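PDB 1C7N: cystalysin from Treponema denticola, which is a pyridoxal-5'-phosphate-binding protein of the class I and II aminotransferase family, built as a two-chain assembly. Local coordinates for residues A[31-36]-A[351-356]; A[9-14]-A[38-43]. All blocks are in the same frame, centred on the assembly; numbering follows the deposited sequence.

Interaction 1 of 2, residues A[31-36]-A[351-356]; sequences NEVVPL and QIFFDE
V33 points one methyl at the ring of F353, CG1 lying 4.0 Å from CE1 in an oblique approach, with the two side chains crossing at about a right angle. CG1 reaches that spot because it stands anti to the backbone N of V33 (chi1 179°); the second methyl, CG2, is turned instead to the amide of Q351, 3.4 Å from its OE1. Further along, P35 CB packs on F353 CB at 4.2 Å, and L36 CD1 makes a looser contact with I352 CG1. I352 CG1 also lies over one face of the F354 ring, offset toward its rim. Helix 17-25 backs P35 and F353 through M22.

The two backbones run nearly parallel, 16° apart end to end, yet a single direct hydrogen bond joins them: L36 N to F353 O, 2.9 Å, bent at 135°. One step back, a water takes over, accepting from F353 N and donating to V34 O at 2.8 Å. At the polar edge another water links E32 OE2 to Q351 OE1, an oxygen that also accepts from G30 N. Q351, the first residue past helix 339-350, leaves it with positive phi, and at the other end D355 pairs with R369. Here an irregular N-terminal segment runs alongside the approach to edge strand 355-356 of the small three-stranded antiparallel sheet, within an aminotransferase-type PLP fold.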
loop_
_atom_site.group_PDB
_atom_site.type_symbol
_atom_site.label_atom_id
_atom_site.label_comp_id
_atom_site.label_asym_id
_atom_site.label_seq_id
_atom_site.Cartn_x
_atom_site.Cartn_y
_atom_site.Cartn_z
ATOM N N ASN A 31 25.317 -12.983 -18.041
ATOM C CA ASN A 31 25.436 -12.068 -16.904
ATOM C C ASN A 31 25.516 -10.599 -17.329
ATOM O O ASN A 31 25.268 -9.698 -16.528
ATOM C CB ASN A 31 26.672 -12.418 -16.068
ATOM C CG ASN A 31 26.666 -13.859 -15.585
ATOM O OD1 ASN A 31 26.720 -14.797 -16.385
ATOM N ND2 ASN A 31 26.601 -14.044 -14.270
ATOM N N GLU A 32 25.860 -10.361 -18.588
ATOM C CA GLU A 32 25.984 -9.003 -19.107
ATOM C C GLU A 32 24.651 -8.433 -19.594
ATOM O O GLU A 32 24.542 -7.238 -19.886
ATOM C CB GLU A 32 26.989 -8.975 -20.262
ATOM C CG GLU A 32 26.409 -9.405 -21.621
ATOM C CD GLU A 32 26.212 -10.909 -21.764
ATOM O OE1 GLU A 32 26.192 -11.625 -20.741
ATOM O OE2 GLU A 32 26.062 -11.373 -22.918
ATOM N N VAL A 33 23.638 -9.290 -19.677
ATOM C CA VAL A 33 22.322 -8.881 -20.155
ATOM C C VAL A 33 21.503 -8.052 -19.171
ATOM O O VAL A 33 21.486 -8.324 -17.971
ATOM C CB VAL A 33 21.490 -10.118 -20.574
ATOM C CG1 VAL A 33 20.095 -9.688 -21.045
ATOM C CG2 VAL A 33 22.216 -10.866 -21.684
ATOM N N VAL A 34 20.828 -7.035 -19.700
ATOM C CA VAL A 34 19.962 -6.154 -18.917
ATOM C C VAL A 34 18.589 -6.160 -19.593
ATOM O O VAL A 34 18.482 -5.898 -20.794
ATOM C CB VAL A 34 20.477 -4.692 -18.905
ATOM C CG1 VAL A 34 19.432 -3.783 -18.282
ATOM C CG2 VAL A 34 21.790 -4.592 -18.140
ATOM N N PRO A 35 17.522 -6.454 -18.832
ATOM C CA PRO A 35 16.174 -6.481 -19.408
ATOM C C PRO A 35 15.677 -5.076 -19.769
ATOM O O PRO A 35 15.963 -4.110 -19.058
ATOM C CB PRO A 35 15.351 -7.143 -18.306
ATOM C CG PRO A 35 16.024 -6.650 -17.050
ATOM C CD PRO A 35 17.495 -6.771 -17.390
ATOM N N LEU A 36 14.950 -4.961 -20.880
ATOM C CA LEU A 36 14.421 -3.669 -21.328
ATOM C C LEU A 36 12.909 -3.807 -21.457
ATOM O O LEU A 36 12.295 -3.312 -22.406
ATOM C CB LEU A 36 15.036 -3.288 -22.683
ATOM C CG LEU A 36 16.571 -3.299 -22.770
ATOM C CD1 LEU A 36 17.019 -3.047 -24.213
ATOM C CD2 LEU A 36 17.153 -2.241 -21.828
ATOM N N GLN A 351 18.432 -12.561 -26.696
ATOM C CA GLN A 351 18.528 -12.304 -25.264
ATOM C C GLN A 351 18.246 -10.837 -24.996
ATOM O O GLN A 351 18.927 -10.172 -24.207
ATOM C CB GLN A 351 19.901 -12.701 -24.724
ATOM C CG GLN A 351 20.000 -14.180 -24.420
ATOM C CD GLN A 351 21.319 -14.566 -23.803
ATOM O OE1 GLN A 351 21.727 -14.016 -22.778
ATOM N NE2 GLN A 351 21.997 -15.527 -24.417
ATOM N N ILE A 352 17.237 -10.336 -25.695
ATOM C CA ILE A 352 16.803 -8.961 -25.536
ATOM C C ILE A 352 15.383 -9.119 -24.998
ATOM O O ILE A 352 14.533 -9.771 -25.617
ATOM C CB ILE A 352 16.852 -8.202 -26.889
ATOM C CG1 ILE A 352 16.689 -6.700 -26.645
ATOM C CG2 ILE A 352 15.780 -8.725 -27.840
ATOM C CD1 ILE A 352 17.117 -5.845 -27.826
ATOM N N PHE A 353 15.138 -8.563 -23.820
ATOM C CA PHE A 353 13.834 -8.704 -23.196
ATOM C C PHE A 353 12.967 -7.466 -23.266
ATOM O O PHE A 353 13.084 -6.557 -22.451
ATOM C CB PHE A 353 14.016 -9.154 -21.746
ATOM C CG PHE A 353 14.744 -10.456 -21.624
ATOM C CD1 PHE A 353 16.118 -10.517 -21.820
ATOM C CD2 PHE A 353 14.047 -11.635 -21.378
ATOM C CE1 PHE A 353 16.792 -11.737 -21.778
ATOM C CE2 PHE A 353 14.705 -12.852 -21.335
ATOM C CZ PHE A 353 16.079 -12.909 -21.535
ATOM N N PHE A 354 12.104 -7.442 -24.273
ATOM C CA PHE A 354 11.188 -6.332 -24.486
ATOM C C PHE A 354 9.897 -6.675 -23.772
ATOM O O PHE A 354 9.784 -7.698 -23.097
ATOM C CB PHE A 354 10.833 -6.181 -25.973
ATOM C CG PHE A 354 11.995 -5.842 -26.874
ATOM C CD1 PHE A 354 12.814 -4.752 -26.609
ATOM C CD2 PHE A 354 12.198 -6.564 -28.052
ATOM C CE1 PHE A 354 13.816 -4.374 -27.504
ATOM C CE2 PHE A 354 13.198 -6.194 -28.957
ATOM C CZ PHE A 354 14.007 -5.098 -28.684
ATOM N N ASP A 355 8.924 -5.790 -23.904
ATOM C CA ASP A 355 7.608 -6.074 -23.386
ATOM C C ASP A 355 6.961 -6.377 -24.731
ATOM O O ASP A 355 6.693 -5.470 -25.522
ATOM C CB ASP A 355 7.003 -4.853 -22.704
ATOM C CG ASP A 355 6.816 -5.070 -21.211
ATOM O OD1 ASP A 355 7.703 -5.702 -20.597
ATOM O OD2 ASP A 355 5.795 -4.616 -20.650
ATOM N N GLU A 356 6.776 -7.664 -25.017
ATOM C CA GLU A 356 6.215 -8.092 -26.294
ATOM C C GLU A 356 4.948 -7.327 -26.631
ATOM O O GLU A 356 4.031 -7.225 -25.817
ATOM C CB GLU A 356 5.961 -9.603 -26.288
ATOM C CG GLU A 356 7.218 -10.429 -25.996
ATOM C CD GLU A 356 8.268 -10.353 -27.098
ATOM O OE1 GLU A 356 9.472 -10.381 -26.776
ATOM O OE2 GLU A 356 7.901 -10.280 -28.287
HETATM O O HOH W 1 24.451 -13.559 -23.239
HETATM O O HOH W 2 17.451 -7.276 -22.963
#

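Interaction 2 of 2, residues A[9-14]-A[38-43]; sequences ISRKNL and VADMEF
R11 drives its guanidinium between two carboxylates, D40 and E42. It meets D40 end-on with two nitrogens, one to each oxygen: NH2 to OD2 at 2.6 Å and NH1 to OD1 at 3.2 Å. Both nitrogens come from above the carboxylate plane, the two flat groups being 51° apart. The other hydrogen of NH2 goes to E42 OE2, 2.8 Å away and almost straight at 174°, arriving on the syn side but tilted well out of the carboxylate plane; NE adds a weak, long bond to the same oxygen. The acid oxygens bonded to NH1 and NH2 lie close to the guanidinium plane, so together they fix its rotation, while M41 O sits over one face.

A bend at chi3 (-76°) turns the end of R11 toward both acids, and E42 folds back at chi2 to meet it. Beside the salt bridges, I9 lays CD1 against E42 O at 3.7 Å. Two waters finish this side, one between I9 N and E42 O, the other between I9 O and E42 OE1. This salt-bridge network pins two irregular N-terminal segments together in a PLP-dependent aminotransferase-type fold, with the D40 side chain about 8 Å from a bound PLP.

K18, from helix 17-25, forms salt bridges with both D40 OD2 and E42 OE2, and its positive charge probably helps balance the paired acids. W19 NE1 gives E42 OE2 a further hydrogen bond. The backbone N-H of Y64 of the second subunit bonds to D40 OD1, while V61 of that subunit packs on I9 and R11.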
loop_
_atom_site.group_PDB
_atom_site.type_symbol
_atom_site.label_atom_id
_atom_site.label_comp_id
_atom_site.label_asym_id
_atom_site.label_seq_id
_atom_site.Cartn_x
_atom_site.Cartn_y
_atom_site.Cartn_z
ATOM N N ILE A 9 24.320 -0.741 -13.951
ATOM C CA ILE A 9 24.006 -1.413 -12.695
ATOM C C ILE A 9 23.430 -2.804 -12.919
ATOM O O ILE A 9 23.030 -3.155 -14.027
ATOM C CB ILE A 9 22.988 -0.595 -11.860
ATOM C CG1 ILE A 9 21.634 -0.566 -12.573
ATOM C CG2 ILE A 9 23.502 0.824 -11.656
ATOM C CD1 ILE A 9 20.550 0.188 -11.823
ATOM N N SER A 10 23.400 -3.593 -11.851
ATOM C CA SER A 10 22.853 -4.942 -11.902
ATOM C C SER A 10 21.819 -5.080 -10.797
ATOM O O SER A 10 22.045 -4.635 -9.671
ATOM C CB SER A 10 23.954 -5.984 -11.695
ATOM O OG SER A 10 23.400 -7.283 -11.555
ATOM N N ARG A 11 20.682 -5.685 -11.121
ATOM C CA ARG A 11 19.627 -5.886 -10.138
ATOM C C ARG A 11 19.279 -7.360 -9.984
ATOM O O ARG A 11 18.164 -7.716 -9.600
ATOM C CB ARG A 11 18.381 -5.072 -10.509
ATOM C CG ARG A 11 18.530 -3.591 -10.185
ATOM C CD ARG A 11 17.176 -2.926 -9.989
ATOM N NE ARG A 11 16.514 -2.699 -11.259
ATOM C CZ ARG A 11 15.214 -2.471 -11.399
ATOM N NH1 ARG A 11 14.414 -2.441 -10.341
ATOM N NH2 ARG A 11 14.719 -2.279 -12.608
ATOM N N LYS A 12 20.255 -8.210 -10.284
ATOM C CA LYS A 12 20.093 -9.654 -10.166
ATOM C C LYS A 12 19.930 -10.000 -8.689
ATOM O O LYS A 12 20.572 -9.394 -7.835
ATOM C CB LYS A 12 21.324 -10.371 -10.736
ATOM C CG LYS A 12 21.256 -11.884 -10.647
ATOM C CD LYS A 12 22.469 -12.539 -11.292
ATOM C CE LYS A 12 22.334 -14.057 -11.282
ATOM N NZ LYS A 12 23.456 -14.727 -12.005
ATOM N N ASN A 13 19.058 -10.960 -8.399
ATOM C CA ASN A 13 18.800 -11.403 -7.028
ATOM C C ASN A 13 18.619 -10.265 -6.020
ATOM O O ASN A 13 19.185 -10.302 -4.927
ATOM C CB ASN A 13 19.926 -12.329 -6.549
ATOM C CG ASN A 13 20.030 -13.601 -7.373
ATOM O OD1 ASN A 13 19.041 -14.308 -7.571
ATOM N ND2 ASN A 13 21.232 -13.901 -7.853
ATOM N N LEU A 14 17.822 -9.265 -6.387
ATOM C CA LEU A 14 17.558 -8.121 -5.518
ATOM C C LEU A 14 16.055 -7.885 -5.351
ATOM O O LEU A 14 15.634 -6.852 -4.842
ATOM C CB LEU A 14 18.215 -6.864 -6.095
ATOM C CG LEU A 14 19.620 -6.478 -5.622
ATOM C CD1 LEU A 14 20.518 -7.696 -5.504
ATOM C CD2 LEU A 14 20.198 -5.468 -6.601
ATOM N N VAL A 38 9.791 -4.367 -18.314
ATOM C CA VAL A 38 8.980 -3.678 -17.306
ATOM C C VAL A 38 9.382 -2.219 -17.134
ATOM O O VAL A 38 10.563 -1.887 -17.092
ATOM C CB VAL A 38 9.074 -4.399 -15.946
ATOM C CG1 VAL A 38 8.344 -3.607 -14.877
ATOM C CG2 VAL A 38 8.474 -5.795 -16.070
ATOM N N ALA A 39 8.377 -1.360 -17.005
ATOM C CA ALA A 39 8.596 0.069 -16.879
ATOM C C ALA A 39 9.090 0.666 -15.558
ATOM O O ALA A 39 8.338 1.340 -14.852
ATOM C CB ALA A 39 7.346 0.813 -17.334
ATOM N N ASP A 40 10.344 0.380 -15.218
ATOM C CA ASP A 40 11.009 0.994 -14.072
ATOM C C ASP A 40 12.418 1.199 -14.621
ATOM O O ASP A 40 12.837 0.466 -15.520
ATOM C CB ASP A 40 10.918 0.167 -12.761
ATOM C CG ASP A 40 11.735 -1.116 -12.758
ATOM O OD1 ASP A 40 11.600 -1.848 -11.751
ATOM O OD2 ASP A 40 12.495 -1.403 -13.700
ATOM N N MET A 41 13.124 2.215 -14.132
ATOM C CA MET A 41 14.443 2.561 -14.671
ATOM C C MET A 41 15.691 1.808 -14.235
ATOM O O MET A 41 15.801 1.342 -13.109
ATOM C CB MET A 41 14.705 4.053 -14.457
ATOM C CG MET A 41 13.634 4.964 -15.014
ATOM S SD MET A 41 14.077 6.702 -14.797
ATOM C CE MET A 41 12.481 7.482 -15.110
ATOM N N GLU A 42 16.647 1.727 -15.155
ATOM C CA GLU A 42 17.922 1.078 -14.894
ATOM C C GLU A 42 18.938 2.161 -14.525
ATOM O O GLU A 42 20.103 2.122 -14.930
ATOM C CB GLU A 42 18.378 0.298 -16.128
ATOM C CG GLU A 42 17.601 -1.005 -16.348
ATOM C CD GLU A 42 17.602 -1.907 -15.114
ATOM O OE1 GLU A 42 18.691 -2.173 -14.569
ATOM O OE2 GLU A 42 16.516 -2.358 -14.693
ATOM N N PHE A 43 18.460 3.133 -13.755
ATOM C CA PHE A 43 19.265 4.251 -13.278
ATOM C C PHE A 43 19.108 4.299 -11.765
ATOM O O PHE A 43 18.065 3.912 -11.235
ATOM C CB PHE A 43 18.732 5.582 -13.823
ATOM C CG PHE A 43 18.833 5.737 -15.315
ATOM C CD1 PHE A 43 17.767 6.272 -16.036
ATOM C CD2 PHE A 43 20.004 5.417 -15.993
ATOM C CE1 PHE A 43 17.870 6.490 -17.415
ATOM C CE2 PHE A 43 20.117 5.633 -17.365
ATOM C CZ PHE A 43 19.049 6.171 -18.076
HETATM O O HOH W 3 22.251 0.184 -15.977
HETATM O O HOH W 4 21.141 -2.079 -15.783
#

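How the interactions relate
From the N terminus, the chain first passes through 9-14, makes helix 17-25, then runs through 31-36 and on to 38-43, where interaction 2 closes a short loop around that helix. Interaction 1 closes a far longer one: from 31-36 the chain goes through the large seven-stranded sheet before 351-356 returns. The segments alternate, so the two loops cross, and 31-36 lies within the shorter. Their centres are 11 Å apart, and they touch where V34 packs on E42 and D355 on V38. Together they tie the N-terminal segments to the C-terminal three-stranded sheet, and interaction 2 also reaches the second subunit.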